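Local coordinates for protein 2-hydroxyethylphosphonate dioxygenase (Streptomyces viridochromogenes, PDB 4YAR) that catalyses the iron(II)-dependent, O2-driven cleavage of 2-hydroxyethylphosphonate to hydroxymethylphosphonate and formate on the biosynthetic route to the antibiotic phosphinothricin tripeptide, at residues 31-34 / 35-38; 201-204 / 205-208; 233-236 / 237-241; 303-307 / 308-312. The protein carries 1 engineered substitution. All coordinates share one frame; numbering follows the deposited sequence.

Contact 1: residues 31-34 / 35-38. With CD (cadmium ion), chain F.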
loop_
_atom_site.group_PDB
_atom_site.type_symbol
_atom_site.label_atom_id
_atom_site.label_comp_id
_atom_site.label_asym_id
_atom_site.label_seq_id
_atom_site.Cartn_x
_atom_site.Cartn_y
_atom_site.Cartn_z
ATOM N N ASP A 31 -40.684 -4.715 -0.666
ATOM C CA ASP A 31 -40.374 -3.344 -0.339
ATOM C C ASP A 31 -39.099 -3.226 0.432
ATOM O O ASP A 31 -38.321 -2.308 0.197
ATOM C CB ASP A 31 -41.561 -2.571 0.339
ATOM C CG ASP A 31 -42.106 -3.193 1.653
ATOM O OD1 ASP A 31 -41.549 -4.135 2.246
ATOM O OD2 ASP A 31 -43.190 -2.700 2.096
ATOM N N ASP A 32 -38.849 -4.174 1.332
ATOM C CA ASP A 32 -37.580 -4.196 2.043
ATOM C C ASP A 32 -36.376 -4.404 1.082
ATOM O O ASP A 32 -35.345 -3.724 1.169
ATOM C CB ASP A 32 -37.580 -5.273 3.117
ATOM C CG ASP A 32 -38.338 -4.874 4.392
ATOM O OD1 ASP A 32 -38.785 -3.728 4.565
ATOM O OD2 ASP A 32 -38.435 -5.784 5.227
ATOM N N LEU A 33 -36.512 -5.325 0.142
ATOM C CA LEU A 33 -35.410 -5.565 -0.807
ATOM C C LEU A 33 -35.174 -4.387 -1.751
ATOM O O LEU A 33 -34.013 -4.036 -2.012
ATOM C CB LEU A 33 -35.669 -6.818 -1.623
ATOM C CG LEU A 33 -34.520 -7.288 -2.536
ATOM C CD1 LEU A 33 -33.243 -7.590 -1.786
ATOM C CD2 LEU A 33 -35.012 -8.562 -3.160
ATOM N N ARG A 34 -36.246 -3.758 -2.238
ATOM C CA ARG A 34 -36.123 -2.549 -3.071
ATOM C C ARG A 34 -35.403 -1.454 -2.316
ATOM O O ARG A 34 -34.561 -0.740 -2.894
ATOM C CB ARG A 34 -37.491 -2.067 -3.564
ATOM C CG ARG A 34 -38.151 -3.034 -4.551
ATOM C CD ARG A 34 -39.312 -2.410 -5.324
ATOM N NE ARG A 34 -38.931 -1.074 -5.807
ATOM C CZ ARG A 34 -39.449 0.101 -5.417
ATOM N NH1 ARG A 34 -40.470 0.186 -4.551
ATOM N NH2 ARG A 34 -38.953 1.222 -5.935
ATOM N N ARG A 35 -35.663 -1.355 -1.013
ATOM C CA ARG A 35 -34.977 -0.364 -0.177
ATOM C C ARG A 35 -33.515 -0.712 0.081
ATOM O O ARG A 35 -32.650 0.168 0.030
ATOM C CB ARG A 35 -35.728 -0.154 1.146
ATOM C CG ARG A 35 -35.691 1.284 1.631
ATOM C CD ARG A 35 -36.526 1.515 2.880
ATOM N NE ARG A 35 -36.247 0.483 3.868
ATOM C CZ ARG A 35 -37.013 -0.588 4.090
ATOM N NH1 ARG A 35 -38.161 -0.750 3.419
ATOM N NH2 ARG A 35 -36.639 -1.500 5.001
ATOM N N LEU A 36 -33.233 -1.985 0.344
ATOM C CA LEU A 36 -31.873 -2.463 0.464
ATOM C C LEU A 36 -31.015 -2.092 -0.783
ATOM O O LEU A 36 -29.779 -1.965 -0.692
ATOM C CB LEU A 36 -31.861 -3.956 0.703
ATOM C CG LEU A 36 -32.386 -4.424 2.069
ATOM C CD1 LEU A 36 -32.354 -5.951 2.179
ATOM C CD2 LEU A 36 -31.594 -3.777 3.189
ATOM N N LEU A 37 -31.666 -1.941 -1.936
ATOM C CA LEU A 37 -31.011 -1.400 -3.132
ATOM C C LEU A 37 -31.122 0.139 -3.006
ATOM O O LEU A 37 -31.936 0.791 -3.641
ATOM C CB LEU A 37 -31.635 -2.005 -4.408
ATOM C CG LEU A 37 -31.797 -3.545 -4.454
ATOM C CD1 LEU A 37 -32.857 -3.979 -5.461
ATOM C CD2 LEU A 37 -30.509 -4.332 -4.699
ATOM N N GLY A 38 -30.308 0.688 -2.110
ATOM C CA GLY A 38 -30.340 2.103 -1.693
ATOM C C GLY A 38 -29.366 2.205 -0.525
ATOM O O GLY A 38 -29.647 1.674 0.558
HETATM CD CD CD F . -40.030 -4.303 6.436
HETATM O O HOH W 1 -41.696 -4.472 4.884
HETATM O O HOH W 2 -38.407 -3.960 7.583
HETATM O O HOH W 3 -39.583 -6.154 6.258
#
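Asp32 and Arg35 lie side by side on helix 30-36, and a salt bridge joins them across one turn (i to i+3). The guanidinium comes end-on: Arg35 NH2 lies 3.1 Å and Arg35 NH1 3.3 Å from Asp32 OD1, which sits at the guanidinium edge, in its plane. The carboxylate stands almost perpendicular, its plane turned 89° from the guanidinium, and NH2 meets OD1 from above the carboxylate plane. A bend at chi3 (47°) folds the Arg35 chain back to this position, where Glu43 takes a second share of its charge.

Both carboxylate oxygens of Asp32 also bind a cadmium ion, OD1 at 2.3 Å and OD2 at 2.5 Å, along with three waters. One of these waters donates to Asp31 OD1.

Helix 30-36 follows helix 19-26 as the second helix of what is probably a helix-turn-helix, the place of the recognition helix in cro/C1-type domains.

Among the backbone bonds, Leu36 N to Asp32 O is the straightest (165°), whereas Leu37 N holds Leu33 O at 3.1 Å and adds a weak bond to Arg34 O as the helix ends in an inverse gamma turn. On the buried side Leu33 CD1 touches Leu36 CD1, and Leu8 and Leu52 pack against both.

Contact 2: residues 201-204 / 205-208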
loop_
_atom_site.group_PDB
_atom_site.type_symbol
_atom_site.label_atom_id
_atom_site.label_comp_id
_atom_site.label_asym_id
_atom_site.label_seq_id
_atom_site.Cartn_x
_atom_site.Cartn_y
_atom_site.Cartn_z
ATOM N N SER A 201 0.458 -5.495 1.136
ATOM C CA SER A 201 1.175 -6.340 0.206
ATOM C C SER A 201 0.241 -6.589 -0.985
ATOM O O SER A 201 -0.881 -7.014 -0.846
ATOM C CB SER A 201 1.537 -7.677 0.814
ATOM O OG SER A 201 2.068 -8.511 -0.171
ATOM N N ASN A 202 0.713 -6.318 -2.168
ATOM C CA ASN A 202 -0.116 -6.544 -3.330
ATOM C C ASN A 202 -0.152 -7.980 -3.780
ATOM O O ASN A 202 -0.854 -8.273 -4.743
ATOM C CB ASN A 202 0.356 -5.654 -4.524
ATOM C CG ASN A 202 0.044 -4.181 -4.293
ATOM O OD1 ASN A 202 -1.028 -3.852 -3.811
ATOM N ND2 ASN A 202 0.958 -3.297 -4.655
ATOM N N ILE A 203 0.650 -8.838 -3.151
ATOM C CA ILE A 203 0.672 -10.288 -3.482
ATOM C C ILE A 203 -0.259 -10.998 -2.466
ATOM O O ILE A 203 -0.583 -12.201 -2.555
ATOM C CB ILE A 203 2.158 -10.776 -3.503
ATOM C CG1 ILE A 203 2.301 -12.118 -4.189
ATOM C CG2 ILE A 203 2.794 -10.769 -2.128
ATOM C CD1 ILE A 203 2.077 -11.975 -5.684
ATOM N N SER A 204 -0.752 -10.227 -1.508
ATOM C CA SER A 204 -1.556 -10.821 -0.469
ATOM C C SER A 204 -2.848 -11.498 -0.962
ATOM O O SER A 204 -3.168 -12.604 -0.476
ATOM C CB SER A 204 -1.902 -9.821 0.631
ATOM O OG SER A 204 -2.404 -10.568 1.707
ATOM N N PRO A 205 -3.596 -10.831 -1.883
ATOM C CA PRO A 205 -4.803 -11.454 -2.392
ATOM C C PRO A 205 -4.504 -12.813 -3.093
ATOM O O PRO A 205 -5.243 -13.773 -2.886
ATOM C CB PRO A 205 -5.373 -10.389 -3.339
ATOM C CG PRO A 205 -4.950 -9.115 -2.701
ATOM C CD PRO A 205 -3.539 -9.412 -2.238
ATOM N N LEU A 206 -3.468 -12.839 -3.908
ATOM C CA LEU A 206 -2.949 -14.090 -4.558
ATOM C C LEU A 206 -2.628 -15.146 -3.503
ATOM O O LEU A 206 -3.106 -16.321 -3.574
ATOM C CB LEU A 206 -1.710 -13.836 -5.416
ATOM C CG LEU A 206 -0.964 -15.088 -5.960
ATOM C CD1 LEU A 206 -1.988 -15.924 -6.687
ATOM C CD2 LEU A 206 0.248 -14.725 -6.843
ATOM N N MET A 207 -1.837 -14.751 -2.503
ATOM C CA MET A 207 -1.441 -15.700 -1.455
ATOM C C MET A 207 -2.618 -16.254 -0.690
ATOM O O MET A 207 -2.643 -17.441 -0.379
ATOM C CB MET A 207 -0.447 -15.066 -0.469
ATOM C CG MET A 207 0.904 -14.911 -1.126
ATOM S SD MET A 207 2.034 -13.921 -0.144
ATOM C CE MET A 207 2.062 -14.928 1.297
ATOM N N THR A 208 -3.588 -15.420 -0.420
ATOM C CA THR A 208 -4.749 -15.842 0.334
ATOM C C THR A 208 -5.481 -16.958 -0.425
ATOM O O THR A 208 -5.866 -17.969 0.194
ATOM C CB THR A 208 -5.703 -14.676 0.570
ATOM O OG1 THR A 208 -5.002 -13.688 1.363
ATOM C CG2 THR A 208 -6.986 -15.120 1.312
#
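Pro205 follows Ser204 directly in the first turn of helix 204-210, and Pro205 CD lies 3.3 Å from Ser204 CB, the short approach that the linkage between the two residues imposes. The nitrogen of Pro205 has no hydrogen to give, which costs little here, because nitrogens in a helix's first turn have no partner within the helix itself, so proline is readily accommodated.

Leu206 comes next and turns its side chain alongside that of Ile203, both pointing the same way. Leu206 CD2 is the branch that touches, 3.5 Å from Ile203 CD1. With CG1 of Ile203 anti to its backbone N (chi1 -164°), the long arm of the isoleucine is carried to Leu206 while CG2 is left for Met207.

This is the start of a helix that follows strand 192-198, the strand carrying the substrate-binding Ser196. Before the turn, the Ser201 hydroxyl accepts a weak capping bond from Ile203 N. Leu130, next to the iron ligand His129, packs on Ser201, Ile203 and Met207.

Met207 N donates to Ile203 O at 2.8 Å, nearly straight at 168°. The Met207 side chain runs across that of Ile203, and Met207 SD rests 3.8 Å from Ile203 CG2.

Thr208 N and Thr208 OG1 both donate hydrogen bonds to Ser204 O, each at 2.8 Å, from opposite faces of the carbonyl plane. OG1 stands above that plane and is turned back to the helix because it is anti to its own carbonyl carbon (chi1 -62°), beside the backbone N.

Contact 3: residues 233-236 / 237-241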
loop_
_atom_site.group_PDB
_atom_site.type_symbol
_atom_site.label_atom_id
_atom_site.label_comp_id
_atom_site.label_asym_id
_atom_site.label_seq_id
_atom_site.Cartn_x
_atom_site.Cartn_y
_atom_site.Cartn_z
ATOM N N SER A 233 9.008 -16.637 -20.452
ATOM C CA SER A 233 8.354 -17.648 -19.575
ATOM C C SER A 233 6.943 -17.208 -19.369
ATOM O O SER A 233 6.033 -18.041 -19.421
ATOM C CB SER A 233 9.042 -17.851 -18.225
ATOM O OG SER A 233 9.005 -16.695 -17.434
ATOM N N VAL A 234 6.746 -15.906 -19.095
ATOM C CA VAL A 234 5.405 -15.374 -19.001
ATOM C C VAL A 234 4.612 -15.533 -20.327
ATOM O O VAL A 234 3.444 -15.990 -20.321
ATOM C CB VAL A 234 5.383 -13.924 -18.449
ATOM C CG1 VAL A 234 3.934 -13.432 -18.339
ATOM C CG2 VAL A 234 6.036 -13.848 -17.072
ATOM N N LEU A 235 5.198 -15.165 -21.464
ATOM C CA LEU A 235 4.480 -15.255 -22.716
ATOM C C LEU A 235 4.034 -16.710 -22.956
ATOM O O LEU A 235 2.936 -16.978 -23.411
ATOM C CB LEU A 235 5.363 -14.791 -23.891
ATOM C CG LEU A 235 4.730 -14.985 -25.250
ATOM C CD1 LEU A 235 3.437 -14.227 -25.466
ATOM C CD2 LEU A 235 5.666 -14.661 -26.431
ATOM N N ASP A 236 4.861 -17.665 -22.614
ATOM C CA ASP A 236 4.503 -19.064 -22.901
ATOM C C ASP A 236 3.313 -19.523 -22.047
ATOM O O ASP A 236 2.520 -20.334 -22.482
ATOM C CB ASP A 236 5.672 -19.999 -22.613
ATOM C CG ASP A 236 6.702 -20.000 -23.699
ATOM O OD1 ASP A 236 6.422 -19.647 -24.812
ATOM O OD2 ASP A 236 7.836 -20.370 -23.386
ATOM N N LEU A 237 3.183 -18.950 -20.882
ATOM C CA LEU A 237 1.991 -19.265 -20.046
ATOM C C LEU A 237 0.760 -18.565 -20.700
ATOM O O LEU A 237 -0.337 -19.132 -20.742
ATOM C CB LEU A 237 2.206 -18.804 -18.654
ATOM C CG LEU A 237 3.267 -19.617 -17.899
ATOM C CD1 LEU A 237 3.632 -18.925 -16.574
ATOM C CD2 LEU A 237 2.758 -21.050 -17.705
ATOM N N PHE A 238 0.941 -17.334 -21.199
ATOM C CA PHE A 238 -0.151 -16.671 -21.918
ATOM C C PHE A 238 -0.585 -17.451 -23.177
ATOM O O PHE A 238 -1.786 -17.541 -23.513
ATOM C CB PHE A 238 0.184 -15.299 -22.353
ATOM C CG PHE A 238 0.394 -14.304 -21.247
ATOM C CD1 PHE A 238 0.122 -14.581 -19.913
ATOM C CD2 PHE A 238 0.740 -13.033 -21.587
ATOM C CE1 PHE A 238 0.329 -13.630 -18.943
ATOM C CE2 PHE A 238 0.936 -12.062 -20.627
ATOM C CZ PHE A 238 0.650 -12.353 -19.304
ATOM N N LEU A 239 0.374 -18.025 -23.878
ATOM C CA LEU A 239 0.024 -18.723 -25.104
ATOM C C LEU A 239 -0.695 -20.050 -24.789
ATOM O O LEU A 239 -1.723 -20.342 -25.423
ATOM C CB LEU A 239 1.274 -18.922 -25.989
ATOM C CG LEU A 239 1.937 -17.644 -26.448
ATOM C CD1 LEU A 239 3.142 -18.011 -27.386
ATOM C CD2 LEU A 239 0.988 -16.689 -27.078
ATOM N N ALA A 240 -0.152 -20.832 -23.861
ATOM C CA ALA A 240 -0.826 -22.050 -23.348
ATOM C C ALA A 240 -2.239 -21.820 -22.890
ATOM O O ALA A 240 -3.174 -22.601 -23.188
ATOM C CB ALA A 240 0.008 -22.701 -22.266
ATOM N N ARG A 241 -2.447 -20.662 -22.242
ATOM C CA ARG A 241 -3.741 -20.288 -21.838
ATOM C C ARG A 241 -4.721 -20.255 -22.984
ATOM O O ARG A 241 -5.882 -20.604 -22.807
ATOM C CB ARG A 241 -3.736 -18.935 -21.110
ATOM C CG ARG A 241 -5.060 -18.550 -20.520
ATOM C CD ARG A 241 -5.128 -18.864 -19.071
ATOM N NE ARG A 241 -6.303 -18.309 -18.369
ATOM C CZ ARG A 241 -7.231 -19.046 -17.766
ATOM N NH1 ARG A 241 -7.244 -20.365 -17.924
ATOM N NH2 ARG A 241 -8.203 -18.474 -17.088
#
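Val234 O receives the backbone N of Phe238 at 3.0 Å, and the two side chains run alongside each other in the same direction. Val234 CG1 sits over one face of the phenyl ring, 3.9 Å from its centroid and 26° off the normal, a CH-pi contact displaced toward CZ and CE1. The methyl is placed there by a chi1 of -179°, which sets CG1 opposite the backbone N.

The other carbonyls of the turn are similarly occupied. Leu235 O accepts from Leu239 N at 2.8 Å, and Asp236 O from Ala240 N along a nearly straight bond of 170°. Further on, Leu237 O takes Arg241 N and Phe238 O the side-chain NH1 of Arg242. Leu237 N is held more loosely, splitting itself between weak bonds to Ser233 O and Val234 O. Polar side chains look to partners beyond this stretch: Asp236 OD1 forms a salt bridge with Arg246, Asp236 OD2 is also hydrogen-bonded, and Ser233 OG is hydrogen-bonded to the backbone N of Ser230.

On the buried side the side chains of Leu235 and Leu239 cross at an angle, CD1 of the former touching CD2 of the latter at 3.8 Å. Leu260, Leu264 and Leu279 gather round Leu235, while Ala249 and Leu283 meet Leu239. One side of helix 231-241 thus faces helices 246-253, 257-265 and 270-283, the packing of a helical bundle in the second HTH cro/C1-type region.

Contact 4: residues 303-307 / 308-312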
loop_
_atom_site.group_PDB
_atom_site.type_symbol
_atom_site.label_atom_id
_atom_site.label_comp_id
_atom_site.label_asym_id
_atom_site.label_seq_id
_atom_site.Cartn_x
_atom_site.Cartn_y
_atom_site.Cartn_z
ATOM N N THR A 303 17.915 0.742 -1.636
ATOM C CA THR A 303 16.882 1.762 -1.384
ATOM C C THR A 303 17.346 2.777 -0.338
ATOM O O THR A 303 16.739 3.893 -0.160
ATOM C CB THR A 303 15.591 1.131 -0.870
ATOM O OG1 THR A 303 15.898 0.398 0.318
ATOM C CG2 THR A 303 15.056 0.205 -1.862
ATOM N N TRP A 304 18.351 2.383 0.402
ATOM C CA TRP A 304 18.875 3.219 1.491
ATOM C C TRP A 304 18.946 4.699 1.103
ATOM O O TRP A 304 19.578 5.058 0.101
ATOM C CB TRP A 304 20.250 2.777 1.830
ATOM C CG TRP A 304 20.802 3.307 3.155
ATOM C CD1 TRP A 304 21.552 4.431 3.357
ATOM C CD2 TRP A 304 20.611 2.713 4.431
ATOM N NE1 TRP A 304 21.888 4.533 4.701
ATOM C CE2 TRP A 304 21.292 3.504 5.377
ATOM C CE3 TRP A 304 19.913 1.572 4.882
ATOM C CZ2 TRP A 304 21.334 3.179 6.724
ATOM C CZ3 TRP A 304 19.951 1.264 6.220
ATOM C CH2 TRP A 304 20.657 2.062 7.128
ATOM N N THR A 305 18.405 5.570 1.935
ATOM C CA THR A 305 18.394 7.011 1.645
ATOM C C THR A 305 18.956 7.767 2.868
ATOM O O THR A 305 18.419 7.677 3.980
ATOM C CB THR A 305 17.008 7.508 1.334
ATOM O OG1 THR A 305 16.530 6.831 0.179
ATOM C CG2 THR A 305 16.920 8.983 1.099
ATOM N N THR A 306 20.068 8.463 2.641
ATOM C CA THR A 306 20.756 9.155 3.743
ATOM C C THR A 306 20.123 10.519 3.965
ATOM O O THR A 306 19.379 11.022 3.144
ATOM C CB THR A 306 22.250 9.399 3.448
ATOM O OG1 THR A 306 22.375 10.241 2.296
ATOM C CG2 THR A 306 22.968 8.122 3.200
ATOM N N ILE A 307 20.474 11.142 5.089
ATOM C CA ILE A 307 20.080 12.523 5.334
ATOM C C ILE A 307 20.491 13.420 4.143
ATOM O O ILE A 307 19.719 14.263 3.674
ATOM C CB ILE A 307 20.751 12.998 6.614
ATOM C CG1 ILE A 307 20.153 12.230 7.824
ATOM C CG2 ILE A 307 20.493 14.431 6.855
ATOM C CD1 ILE A 307 21.176 11.958 8.915
ATOM N N GLU A 308 21.705 13.244 3.693
ATOM C CA GLU A 308 22.229 14.071 2.629
ATOM C C GLU A 308 21.506 13.821 1.337
ATOM O O GLU A 308 21.202 14.788 0.613
ATOM C CB GLU A 308 23.723 13.878 2.452
ATOM C CG GLU A 308 24.466 14.560 3.584
ATOM C CD GLU A 308 25.976 14.371 3.550
ATOM O OE1 GLU A 308 26.450 13.238 3.235
ATOM O OE2 GLU A 308 26.674 15.369 3.868
ATOM N N ASP A 309 21.184 12.558 1.042
ATOM C CA ASP A 309 20.284 12.284 -0.099
ATOM C C ASP A 309 19.000 13.102 0.053
ATOM O O ASP A 309 18.481 13.730 -0.896
ATOM C CB ASP A 309 19.859 10.772 -0.216
ATOM C CG ASP A 309 20.978 9.789 -0.586
ATOM O OD1 ASP A 309 21.955 10.094 -1.331
ATOM O OD2 ASP A 309 20.907 8.607 -0.121
ATOM N N SER A 310 18.351 13.061 1.222
ATOM C CA SER A 310 17.105 13.761 1.342
ATOM C C SER A 310 17.307 15.306 1.194
ATOM O O SER A 310 16.515 15.991 0.566
ATOM C CB SER A 310 16.388 13.436 2.681
ATOM O OG SER A 310 16.095 12.085 2.694
ATOM N N ARG A 311 18.391 15.817 1.755
ATOM C CA ARG A 311 18.715 17.228 1.599
ATOM C C ARG A 311 18.880 17.613 0.141
ATOM O O ARG A 311 18.370 18.657 -0.297
ATOM C CB ARG A 311 20.027 17.565 2.353
ATOM C CG ARG A 311 19.863 17.807 3.831
ATOM C CD ARG A 311 21.092 18.614 4.311
ATOM N NE ARG A 311 21.170 18.629 5.754
ATOM C CZ ARG A 311 21.967 17.849 6.484
ATOM N NH1 ARG A 311 22.788 16.949 5.920
ATOM N NH2 ARG A 311 21.962 17.972 7.784
ATOM N N ARG A 312 19.568 16.768 -0.622
ATOM C CA ARG A 312 19.831 17.067 -2.053
ATOM C C ARG A 312 18.549 17.046 -2.832
ATOM O O ARG A 312 18.422 17.721 -3.823
ATOM C CB ARG A 312 20.724 16.045 -2.689
ATOM C CG ARG A 312 22.192 16.238 -2.413
ATOM C CD ARG A 312 22.962 15.198 -3.182
ATOM N NE ARG A 312 24.109 14.854 -2.375
ATOM C CZ ARG A 312 24.276 13.742 -1.665
ATOM N NH1 ARG A 312 23.394 12.741 -1.675
ATOM N NH2 ARG A 312 25.395 13.620 -0.958
HETATM O O HOH W 4 22.080 6.142 -0.029
#
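Trp304 and Asp309 are joined by a water that donates to both, lying 2.7 Å from Trp304 O and 2.7 Å from Asp309 OD2. The indole itself turns to other parts of the protein, making a cation-pi contact with Arg157 and meeting the ring of Tyr174.

Thr305, whose backbone is hydrogen-bonded to Ser173 on strand 173-176, brings its methyl to the helix. Thr305 CG2 lies 3.6 Å from Ser310 OG and also touches Asp309 CB, while the Thr305 hydroxyl donates back to Thr303 O. The Ser310 hydroxyl has its main partner in Ser324 O.

Thr306 exchanges bonds with Asp309. Its N donates to Asp309 OD2 at 2.9 Å with an angle of 172°, coming from above the carboxylate plane; its OG1 accepts from Asp309 N, also at 2.9 Å and close to straight at 169°. A chi1 of 62° tucks OG1 between its own backbone N and carbonyl carbon, where it faces the start of the helix. The carboxylate has a further partner: Asp309 OD1 forms a salt bridge with Arg312 NH1. Thr306 O then receives Ser310 N, the first backbone bond of the helix.

Ile307 accepts from Arg311 N at its carbonyl, and its CG2 lies over one face of the Arg311 guanidinium, 3.5 Å from NH1. The two side chains run the same way, and Ile307 N is taken by Asp172 OD1.

The reciprocal pair of bonds between Thr306, at the N-cap, and Asp309 is a capping box, which here caps the N-terminus of helix 307-312.

How the contacts relate
Along the chain the four contacts follow one another in series, none nested in another and none touching. Contacts 1 and 3 lie in the two HTH cro/C1-type regions, on helices 30-36 and 231-241, with centres about 45 Å apart. Contact 2 starts helix 204-210, just after strand 192-198 of the six-stranded sheet, and lies about 21 Å from contact 3 and 34 Å from contact 1, centre to centre. Contact 4 starts helix 307-312, which leads into edge strand 315-317 of the seven-stranded sheet; its centre lies about 56 Å from that of contact 1, across the chain's centre. Two contacts thus belong to the repeated helical regions, and two to the junctions where short helices meet the two beta sheets.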